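GlcNAc Inducible Gene 2, GIG2 (Candida albicans, PDB 6AKZ) is an iron-binding protein of the DUF1479 family, induced by N-acetylglucosamine and probably acting as an oxygenase. Local coordinates at residues S195-V209 with K225-Y237. Sequence-based numbering, arbitrary orientation.
Sequences SSSIERWEDIMYSEV and KLDERTYSKENLY
The ring of Tyr-206 lies between Ser-232, whose OG sits off-centre over one face, and CG of Arg-200 on the opposite face. At the rim of this ring, Arg-229 NH2 gives Tyr-206 OH a weak bond of 3.1 Å, bent to 129°, with the guanidinium turned well out of the ring plane. In the ring plane, the phenol donates to Ser-195 O (2.8 Å). Arg-200 and Arg-229 approach each other because both form salt bridges with Asp-352 OD1. The edge of the Tyr-237 ring faces two glutamates: Glu-199 OE2 lies in its plane beside CD1, and Tyr-237 OH donates to Glu-202 OE1 over 2.6 Å on the syn lone pair. Glu-202 is extended, with CG anti to the backbone N (chi1 -162°), which carries its carboxylate out to the phenol; its other oxygen pairs with Arg-18. Glu-199 instead folds back at chi2 (71°), bringing OE2 to Leu-236 N through its anti lone pair, 2.9 Å away and nearly straight. Asp-203 OD2 is gripped from opposite faces of its carboxylate, by Tyr-206 N at 2.9 Å and by Lys-233 N at 3.0 Å. Further along, Met-205 curls its CE against Glu-228, and Val-209 CG2 packs on Arg-229 CB. A water links Ser-195 OG to Glu-234 OE2; the side chain of Ser-195 lies about 9 Å from the bound iron. Asp-203 is thus a side-chain N-cap of helix 204-208 whose OD2 also takes a backbone N-H of 225-237, tying that loop to the segment directly following Asp-194, an iron ligand of this cupin-clan protein.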
ATOM      1  N   SER A 195       1.925   5.706  -1.020  1.00 14.19           N
ATOM      2  CA  SER A 195       0.959   6.329  -0.154  1.00 14.76           C
ATOM      3  C   SER A 195       1.397   7.720   0.370  1.00 15.42           C
ATOM      4  O   SER A 195       1.142   8.079   1.469  1.00 13.82           O
ATOM      5  CB  SER A 195       0.498   5.411   0.976  1.00 16.91           C
ATOM      6  OG  SER A 195      -0.067   4.232   0.486  1.00 17.50           O
ATOM      7  N   SER A 196       2.046   8.418  -0.528  1.00 15.12           N
ATOM      8  CA  SER A 196       2.499   9.808  -0.425  1.00 15.58           C
ATOM      9  C   SER A 196       3.944  10.094  -0.121  1.00 16.78           C
ATOM     10  O   SER A 196       4.585   9.348   0.558  1.00 15.97           O
ATOM     11  CB  SER A 196       1.646  10.633   0.561  1.00 15.66           C
ATOM     12  OG  SER A 196       2.050  10.436   1.876  1.00 15.52           O
ATOM     13  N   SER A 197       4.401  11.236  -0.638  1.00 17.74           N
ATOM     14  CA  SER A 197       5.782  11.682  -0.294  1.00 17.88           C
ATOM     15  C   SER A 197       5.851  12.408   1.038  1.00 17.99           C
ATOM     16  O   SER A 197       6.493  11.946   1.978  1.00 17.47           O
ATOM     17  CB  SER A 197       6.316  12.529  -1.478  1.00 19.23           C
ATOM     18  OG  SER A 197       7.723  12.629  -1.483  1.00 19.01           O
ATOM     19  N   ILE A 198       5.149  13.540   1.169  1.00 18.87           N
ATOM     20  CA  ILE A 198       5.259  14.418   2.346  1.00 20.04           C
ATOM     21  C   ILE A 198       4.018  14.357   3.305  1.00 15.97           C
ATOM     22  O   ILE A 198       4.138  14.762   4.432  1.00 17.49           O
ATOM     23  CB  ILE A 198       5.492  15.916   1.914  1.00 23.84           C
ATOM     24  CG1 ILE A 198       5.967  16.823   3.051  1.00 24.83           C
ATOM     25  CG2 ILE A 198       4.192  16.541   1.382  1.00 22.42           C
ATOM     26  CD1 ILE A 198       7.343  16.610   3.588  1.00 26.88           C
ATOM     27  N   GLU A 199       2.880  13.890   2.805  1.00 16.58           N
ATOM     28  CA  GLU A 199       1.626  13.831   3.566  1.00 15.71           C
ATOM     29  C   GLU A 199       1.644  13.261   4.991  1.00 15.04           C
ATOM     30  O   GLU A 199       0.919  13.747   5.860  1.00 16.65           O
ATOM     31  CB  GLU A 199       0.555  13.104   2.745  1.00 17.11           C
ATOM     32  CG  GLU A 199      -0.146  13.983   1.721  1.00 17.49           C
ATOM     33  CD  GLU A 199       0.753  14.351   0.557  1.00 19.68           C
ATOM     34  OE1 GLU A 199       1.908  13.877   0.523  1.00 19.30           O
ATOM     35  OE2 GLU A 199       0.304  15.114  -0.324  1.00 18.33           O
ATOM     36  N   ARG A 200       2.448  12.233   5.229  1.00 12.84           N
ATOM     37  CA  ARG A 200       2.499  11.590   6.542  1.00 13.77           C
ATOM     38  C   ARG A 200       2.831  12.600   7.632  1.00 15.01           C
ATOM     39  O   ARG A 200       2.421  12.445   8.691  1.00 17.64           O
ATOM     40  CB  ARG A 200       3.493  10.457   6.578  1.00 13.07           C
ATOM     41  CG  ARG A 200       3.114   9.279   5.694  1.00 13.33           C
ATOM     42  CD  ARG A 200       4.053   8.088   5.855  1.00 13.22           C
ATOM     43  NE  ARG A 200       3.702   6.884   5.148  1.00 13.37           N
ATOM     44  CZ  ARG A 200       3.768   6.697   3.841  1.00 13.65           C
ATOM     45  NH1 ARG A 200       4.167   7.632   3.034  1.00 13.79           N
ATOM     46  NH2 ARG A 200       3.433   5.532   3.331  1.00 12.73           N
ATOM     47  N   TRP A 201       3.644  13.574   7.285  1.00 16.32           N
ATOM     48  CA  TRP A 201       3.978  14.693   8.117  1.00 16.71           C
ATOM     49  C   TRP A 201       3.066  15.893   7.961  1.00 15.35           C
ATOM     50  O   TRP A 201       2.602  16.425   8.995  1.00 19.51           O
ATOM     51  CB  TRP A 201       5.391  15.118   7.832  1.00 18.04           C
ATOM     52  CG  TRP A 201       6.471  14.131   8.141  1.00 17.43           C
ATOM     53  CD1 TRP A 201       7.046  13.897   9.347  1.00 16.96           C
ATOM     54  CD2 TRP A 201       7.109  13.284   7.220  1.00 14.96           C
ATOM     55  NE1 TRP A 201       8.039  12.956   9.216  1.00 16.33           N
ATOM     56  CE2 TRP A 201       8.106  12.595   7.905  1.00 16.06           C
ATOM     57  CE3 TRP A 201       6.989  13.105   5.849  1.00 16.95           C
ATOM     58  CZ2 TRP A 201       8.939  11.680   7.268  1.00 15.62           C
ATOM     59  CZ3 TRP A 201       7.844  12.253   5.218  1.00 17.28           C
ATOM     60  CH2 TRP A 201       8.779  11.549   5.918  1.00 17.57           C
ATOM     61  N   GLU A 202       2.757  16.277   6.749  1.00 17.47           N
ATOM     62  CA  GLU A 202       2.030  17.495   6.491  1.00 21.54           C
ATOM     63  C   GLU A 202       0.543  17.466   6.750  1.00 23.87           C
ATOM     64  O   GLU A 202       0.004  18.468   7.211  1.00 20.69           O
ATOM     65  CB  GLU A 202       2.211  17.942   5.054  1.00 23.98           C
ATOM     66  CG  GLU A 202       1.840  19.418   4.852  1.00 27.12           C
ATOM     67  CD  GLU A 202       1.989  19.912   3.444  1.00 27.01           C
ATOM     68  OE1 GLU A 202       2.415  19.145   2.527  1.00 22.39           O
ATOM     69  OE2 GLU A 202       1.657  21.125   3.273  1.00 28.33           O
ATOM     70  N   ASP A 203      -0.143  16.396   6.360  1.00 18.92           N
ATOM     71  CA  ASP A 203      -1.573  16.338   6.607  1.00 18.23           C
ATOM     72  C   ASP A 203      -1.883  16.172   8.082  1.00 19.11           C
ATOM     73  O   ASP A 203      -1.177  15.445   8.831  1.00 18.57           O
ATOM     74  CB  ASP A 203      -2.188  15.199   5.760  1.00 18.60           C
ATOM     75  CG  ASP A 203      -3.704  15.074   5.975  1.00 20.24           C
ATOM     76  OD1 ASP A 203      -4.435  16.096   5.722  1.00 19.59           O
ATOM     77  OD2 ASP A 203      -4.173  13.983   6.400  1.00 20.94           O
ATOM     78  N   ILE A 204      -2.947  16.838   8.562  1.00 18.70           N
ATOM     79  CA  ILE A 204      -3.328  16.706   9.948  1.00 19.24           C
ATOM     80  C   ILE A 204      -3.704  15.287  10.398  1.00 17.99           C
ATOM     81  O   ILE A 204      -3.156  14.782  11.368  1.00 18.45           O
ATOM     82  CB  ILE A 204      -4.502  17.641  10.320  1.00 25.35           C
ATOM     83  CG1 ILE A 204      -4.106  19.116  10.134  1.00 28.41           C
ATOM     84  CG2 ILE A 204      -4.961  17.384  11.765  1.00 23.60           C
ATOM     85  CD1 ILE A 204      -2.865  19.547  10.838  1.00 26.19           C
ATOM     86  N   MET A 205      -4.671  14.681   9.711  1.00 18.91           N
ATOM     87  CA  MET A 205      -5.162  13.370  10.107  1.00 18.04           C
ATOM     88  C   MET A 205      -4.092  12.306   9.806  1.00 16.65           C
ATOM     89  O   MET A 205      -3.872  11.463  10.655  1.00 14.73           O
ATOM     90  CB  MET A 205      -6.485  13.042   9.410  1.00 19.22           C
ATOM     91  CG  MET A 205      -7.618  13.933   9.903  1.00 19.82           C
ATOM     92  SD  MET A 205      -7.847  13.891  11.689  1.00 25.55           S
ATOM     93  CE  MET A 205      -8.074  12.167  12.063  1.00 23.91           C
ATOM     94  N   TYR A 206      -3.376  12.456   8.688  1.00 14.23           N
ATOM     95  CA  TYR A 206      -2.299  11.491   8.354  1.00 14.73           C
ATOM     96  C   TYR A 206      -1.254  11.506   9.427  1.00 15.65           C
ATOM     97  O   TYR A 206      -0.857  10.459   9.949  1.00 13.41           O
ATOM     98  CB  TYR A 206      -1.712  11.746   6.992  1.00 14.10           C
ATOM     99  CG  TYR A 206      -1.256  10.542   6.214  1.00 14.37           C
ATOM    100  CD1 TYR A 206      -0.918   9.328   6.852  1.00 14.87           C
ATOM    101  CD2 TYR A 206      -1.047  10.664   4.860  1.00 13.94           C
ATOM    102  CE1 TYR A 206      -0.450   8.261   6.080  1.00 13.45           C
ATOM    103  CE2 TYR A 206      -0.539   9.602   4.095  1.00 14.18           C
ATOM    104  CZ  TYR A 206      -0.240   8.427   4.727  1.00 14.60           C
ATOM    105  OH  TYR A 206       0.248   7.345   3.996  1.00 14.78           O
ATOM    106  N   SER A 207      -0.782  12.698   9.835  1.00 15.06           N
ATOM    107  CA  SER A 207       0.182  12.752  10.900  1.00 15.64           C
ATOM    108  C   SER A 207      -0.258  12.271  12.249  1.00 16.04           C
ATOM    109  O   SER A 207       0.580  11.692  13.019  1.00 15.78           O
ATOM    110  CB  SER A 207       0.759  14.223  10.986  1.00 17.32           C
ATOM    111  OG  SER A 207      -0.180  15.071  11.620  1.00 18.08           O
ATOM    112  N   GLU A 208      -1.555  12.340  12.554  1.00 15.98           N
ATOM    113  CA  GLU A 208      -2.053  11.792  13.781  1.00 18.27           C
ATOM    114  C   GLU A 208      -1.933  10.283  13.863  1.00 16.58           C
ATOM    115  O   GLU A 208      -1.903   9.771  14.968  1.00 15.77           O
ATOM    116  CB  GLU A 208      -3.546  12.094  14.068  1.00 21.69           C
ATOM    117  CG  GLU A 208      -3.845  13.465  14.583  1.00 30.49           C
ATOM    118  CD  GLU A 208      -3.353  13.699  16.009  1.00 28.59           C
ATOM    119  OE1 GLU A 208      -3.865  13.133  17.054  1.00 30.00           O
ATOM    120  OE2 GLU A 208      -2.426  14.477  16.047  1.00 40.71           O
ATOM    121  N   VAL A 209      -1.943   9.590  12.731  1.00 15.48           N
ATOM    122  CA  VAL A 209      -1.613   8.131  12.675  1.00 14.36           C
ATOM    123  C   VAL A 209      -0.328   7.808  13.458  1.00 14.81           C
ATOM    124  O   VAL A 209      -0.203   6.749  14.074  1.00 15.14           O
ATOM    125  CB  VAL A 209      -1.514   7.660  11.204  1.00 14.53           C
ATOM    126  CG1 VAL A 209      -1.047   6.194  11.095  1.00 13.94           C
ATOM    127  CG2 VAL A 209      -2.835   7.876  10.499  1.00 15.69           C
ATOM    128  N   LYS A 225      -4.230   0.126  13.458  1.00 11.47           N
ATOM    129  CA  LYS A 225      -5.367   0.887  13.935  1.00 14.03           C
ATOM    130  C   LYS A 225      -5.700   2.008  12.920  1.00 12.47           C
ATOM    131  O   LYS A 225      -4.840   2.849  12.630  1.00 13.42           O
ATOM    132  CB  LYS A 225      -5.015   1.504  15.270  1.00 14.39           C
ATOM    133  CG  LYS A 225      -6.113   2.350  15.836  1.00 16.50           C
ATOM    134  CD  LYS A 225      -5.790   2.732  17.295  1.00 17.74           C
ATOM    135  CE  LYS A 225      -6.863   3.704  17.835  1.00 22.26           C
ATOM    136  NZ  LYS A 225      -6.577   3.800  19.305  1.00 24.91           N
ATOM    137  N   LEU A 226      -6.935   2.042  12.450  1.00 12.42           N
ATOM    138  CA  LEU A 226      -7.288   2.856  11.359  1.00 11.43           C
ATOM    139  C   LEU A 226      -8.177   4.070  11.646  1.00 13.29           C
ATOM    140  O   LEU A 226      -8.605   4.758  10.745  1.00 13.98           O
ATOM    141  CB  LEU A 226      -7.843   1.962  10.277  1.00 13.43           C
ATOM    142  CG  LEU A 226      -6.911   0.952   9.672  1.00 11.23           C
ATOM    143  CD1 LEU A 226      -7.619   0.212   8.548  1.00 12.13           C
ATOM    144  CD2 LEU A 226      -5.573   1.495   9.180  1.00 12.76           C
ATOM    145  N   ASP A 227      -8.440   4.334  12.904  1.00 13.72           N
ATOM    146  CA  ASP A 227      -9.334   5.448  13.257  1.00 16.48           C
ATOM    147  C   ASP A 227      -8.977   6.771  12.614  1.00 16.69           C
ATOM    148  O   ASP A 227      -9.857   7.448  12.068  1.00 18.48           O
ATOM    149  CB  ASP A 227      -9.379   5.625  14.782  1.00 16.56           C
ATOM    150  CG  ASP A 227      -9.912   4.418  15.524  1.00 19.04           C
ATOM    151  OD1 ASP A 227      -9.401   3.283  15.385  1.00 16.06           O
ATOM    152  OD2 ASP A 227     -10.855   4.608  16.346  1.00 20.37           O
ATOM    153  N   GLU A 228      -7.713   7.155  12.657  1.00 15.44           N
ATOM    154  CA  GLU A 228      -7.268   8.422  12.114  1.00 15.76           C
ATOM    155  C   GLU A 228      -6.971   8.261  10.614  1.00 13.63           C
ATOM    156  O   GLU A 228      -7.308   9.137   9.817  1.00 13.60           O
ATOM    157  CB  GLU A 228      -5.998   8.932  12.827  1.00 18.14           C
ATOM    158  CG  GLU A 228      -6.225   9.300  14.272  1.00 20.26           C
ATOM    159  CD  GLU A 228      -6.250   8.106  15.174  1.00 22.09           C
ATOM    160  OE1 GLU A 228      -5.654   7.056  14.837  1.00 28.45           O
ATOM    161  OE2 GLU A 228      -6.829   8.219  16.260  1.00 28.00           O
ATOM    162  N   ARG A 229      -6.346   7.139  10.225  1.00 12.73           N
ATOM    163  CA  ARG A 229      -5.978   6.974   8.806  1.00 12.67           C
ATOM    164  C   ARG A 229      -7.111   7.001   7.800  1.00 12.39           C
ATOM    165  O   ARG A 229      -6.918   7.378   6.647  1.00 12.98           O
ATOM    166  CB  ARG A 229      -5.158   5.679   8.654  1.00 13.30           C
ATOM    167  CG  ARG A 229      -4.169   5.822   7.510  1.00 12.35           C
ATOM    168  CD  ARG A 229      -3.210   4.674   7.520  1.00 14.02           C
ATOM    169  NE  ARG A 229      -2.182   4.896   6.516  1.00 13.00           N
ATOM    170  CZ  ARG A 229      -0.897   4.553   6.665  1.00 13.04           C
ATOM    171  NH1 ARG A 229      -0.474   3.900   7.777  1.00 13.04           N
ATOM    172  NH2 ARG A 229      -0.049   4.822   5.706  1.00 13.02           N
ATOM    173  N   THR A 230      -8.290   6.559   8.271  1.00 14.35           N
ATOM    174  CA  THR A 230      -9.593   6.646   7.559  1.00 14.59           C
ATOM    175  C   THR A 230      -9.843   8.049   6.979  1.00 16.20           C
ATOM    176  O   THR A 230     -10.454   8.188   5.922  1.00 13.40           O
ATOM    177  CB  THR A 230     -10.714   6.082   8.497  1.00 15.60           C
ATOM    178  OG1 THR A 230     -10.526   4.646   8.640  1.00 14.86           O
ATOM    179  CG2 THR A 230     -12.121   6.274   7.931  1.00 15.29           C
ATOM    180  N   TYR A 231      -9.337   9.074   7.645  1.00 15.45           N
ATOM    181  CA  TYR A 231      -9.591  10.434   7.272  1.00 16.43           C
ATOM    182  C   TYR A 231      -8.334  11.169   6.756  1.00 17.74           C
ATOM    183  O   TYR A 231      -8.328  12.372   6.640  1.00 17.52           O
ATOM    184  CB  TYR A 231     -10.149  11.175   8.488  1.00 15.93           C
ATOM    185  CG  TYR A 231     -11.431  10.569   8.963  1.00 14.57           C
ATOM    186  CD1 TYR A 231     -12.650  10.911   8.356  1.00 18.12           C
ATOM    187  CD2 TYR A 231     -11.450   9.633  10.010  1.00 14.59           C
ATOM    188  CE1 TYR A 231     -13.861  10.347   8.771  1.00 16.67           C
ATOM    189  CE2 TYR A 231     -12.671   9.066  10.437  1.00 15.79           C
ATOM    190  CZ  TYR A 231     -13.876   9.449   9.782  1.00 15.11           C
ATOM    191  OH  TYR A 231     -15.115   8.891  10.151  1.00 15.87           O
ATOM    192  N   SER A 232      -7.270  10.419   6.503  1.00 17.72           N
ATOM    193  CA  SER A 232      -6.033  11.005   6.039  1.00 16.96           C
ATOM    194  C   SER A 232      -6.194  11.356   4.544  1.00 16.77           C
ATOM    195  O   SER A 232      -6.768  10.630   3.769  1.00 16.64           O
ATOM    196  CB  SER A 232      -4.849  10.039   6.246  1.00 19.22           C
ATOM    197  OG  SER A 232      -4.978   8.852   5.450  1.00 20.48           O
ATOM    198  N   LYS A 233      -5.565  12.462   4.180  1.00 17.19           N
ATOM    199  CA  LYS A 233      -5.462  12.963   2.811  1.00 18.71           C
ATOM    200  C   LYS A 233      -4.081  12.621   2.336  1.00 19.07           C
ATOM    201  O   LYS A 233      -3.116  13.197   2.839  1.00 18.69           O
ATOM    202  CB  LYS A 233      -5.662  14.471   2.827  1.00 23.67           C
ATOM    203  CG  LYS A 233      -7.016  14.886   3.322  1.00 28.94           C
ATOM    204  CD  LYS A 233      -7.141  16.402   3.422  1.00 36.21           C
ATOM    205  CE  LYS A 233      -7.304  16.997   2.036  1.00 43.19           C
ATOM    206  NZ  LYS A 233      -7.829  18.395   2.135  1.00 49.98           N
ATOM    207  N   GLU A 234      -3.986  11.602   1.488  1.00 18.18           N
ATOM    208  CA  GLU A 234      -2.739  11.170   0.939  1.00 22.11           C
ATOM    209  C   GLU A 234      -2.182  12.127  -0.118  1.00 21.73           C
ATOM    210  O   GLU A 234      -1.017  12.003  -0.485  1.00 22.39           O
ATOM    211  CB  GLU A 234      -2.863   9.752   0.323  1.00 22.60           C
ATOM    212  CG  GLU A 234      -2.960   8.751   1.469  1.00 24.73           C
ATOM    213  CD  GLU A 234      -2.937   7.286   1.021  1.00 26.03           C
ATOM    214  OE1 GLU A 234      -2.682   7.005  -0.145  1.00 29.21           O
ATOM    215  OE2 GLU A 234      -3.116   6.445   1.893  1.00 26.36           O
ATOM    216  N   ASN A 235      -3.020  13.054  -0.609  1.00 20.24           N
ATOM    217  CA  ASN A 235      -2.614  13.992  -1.656  1.00 19.05           C
ATOM    218  C   ASN A 235      -3.187  15.351  -1.322  1.00 21.26           C
ATOM    219  O   ASN A 235      -4.341  15.622  -1.511  1.00 21.86           O
ATOM    220  CB  ASN A 235      -3.059  13.577  -2.988  1.00 20.31           C
ATOM    221  CG  ASN A 235      -2.543  14.500  -4.092  1.00 24.76           C
ATOM    222  OD1 ASN A 235      -1.726  15.433  -3.878  1.00 25.42           O
ATOM    223  ND2 ASN A 235      -3.026  14.262  -5.237  1.00 26.10           N
ATOM    224  N   LEU A 236      -2.344  16.208  -0.818  1.00 21.12           N
ATOM    225  CA  LEU A 236      -2.768  17.581  -0.505  1.00 23.62           C
ATOM    226  C   LEU A 236      -2.640  18.556  -1.687  1.00 25.98           C
ATOM    227  O   LEU A 236      -2.928  19.746  -1.546  1.00 27.32           O
ATOM    228  CB  LEU A 236      -1.906  18.076   0.624  1.00 23.15           C
ATOM    229  CG  LEU A 236      -2.297  17.555   1.997  1.00 22.56           C
ATOM    230  CD1 LEU A 236      -1.353  18.179   2.951  1.00 24.28           C
ATOM    231  CD2 LEU A 236      -3.736  17.930   2.359  1.00 23.59           C
ATOM    232  N   TYR A 237      -2.161  18.080  -2.819  1.00 26.92           N
ATOM    233  CA  TYR A 237      -1.695  18.923  -3.866  1.00 28.18           C
ATOM    234  C   TYR A 237      -2.669  18.654  -4.990  1.00 28.35           C
ATOM    235  O   TYR A 237      -2.330  18.856  -6.116  1.00 32.41           O
ATOM    236  CB  TYR A 237      -0.190  18.613  -4.147  1.00 26.08           C
ATOM    237  CG  TYR A 237       0.716  19.013  -2.977  1.00 25.82           C
ATOM    238  CD1 TYR A 237       0.879  18.192  -1.860  1.00 23.27           C
ATOM    239  CD2 TYR A 237       1.379  20.218  -2.959  1.00 28.19           C
ATOM    240  CE1 TYR A 237       1.672  18.567  -0.774  1.00 23.36           C
ATOM    241  CE2 TYR A 237       2.142  20.619  -1.874  1.00 25.71           C
ATOM    242  CZ  TYR A 237       2.287  19.810  -0.778  1.00 25.37           C
ATOM    243  OH  TYR A 237       3.061  20.210   0.263  1.00 24.66           O
TER
HETATM  244  O   HOH W   1      -2.480   3.891   1.221  1.00 21.94           O
HETATM  245  O   HOH W   2       0.914  14.468  -3.018  1.00 26.00           O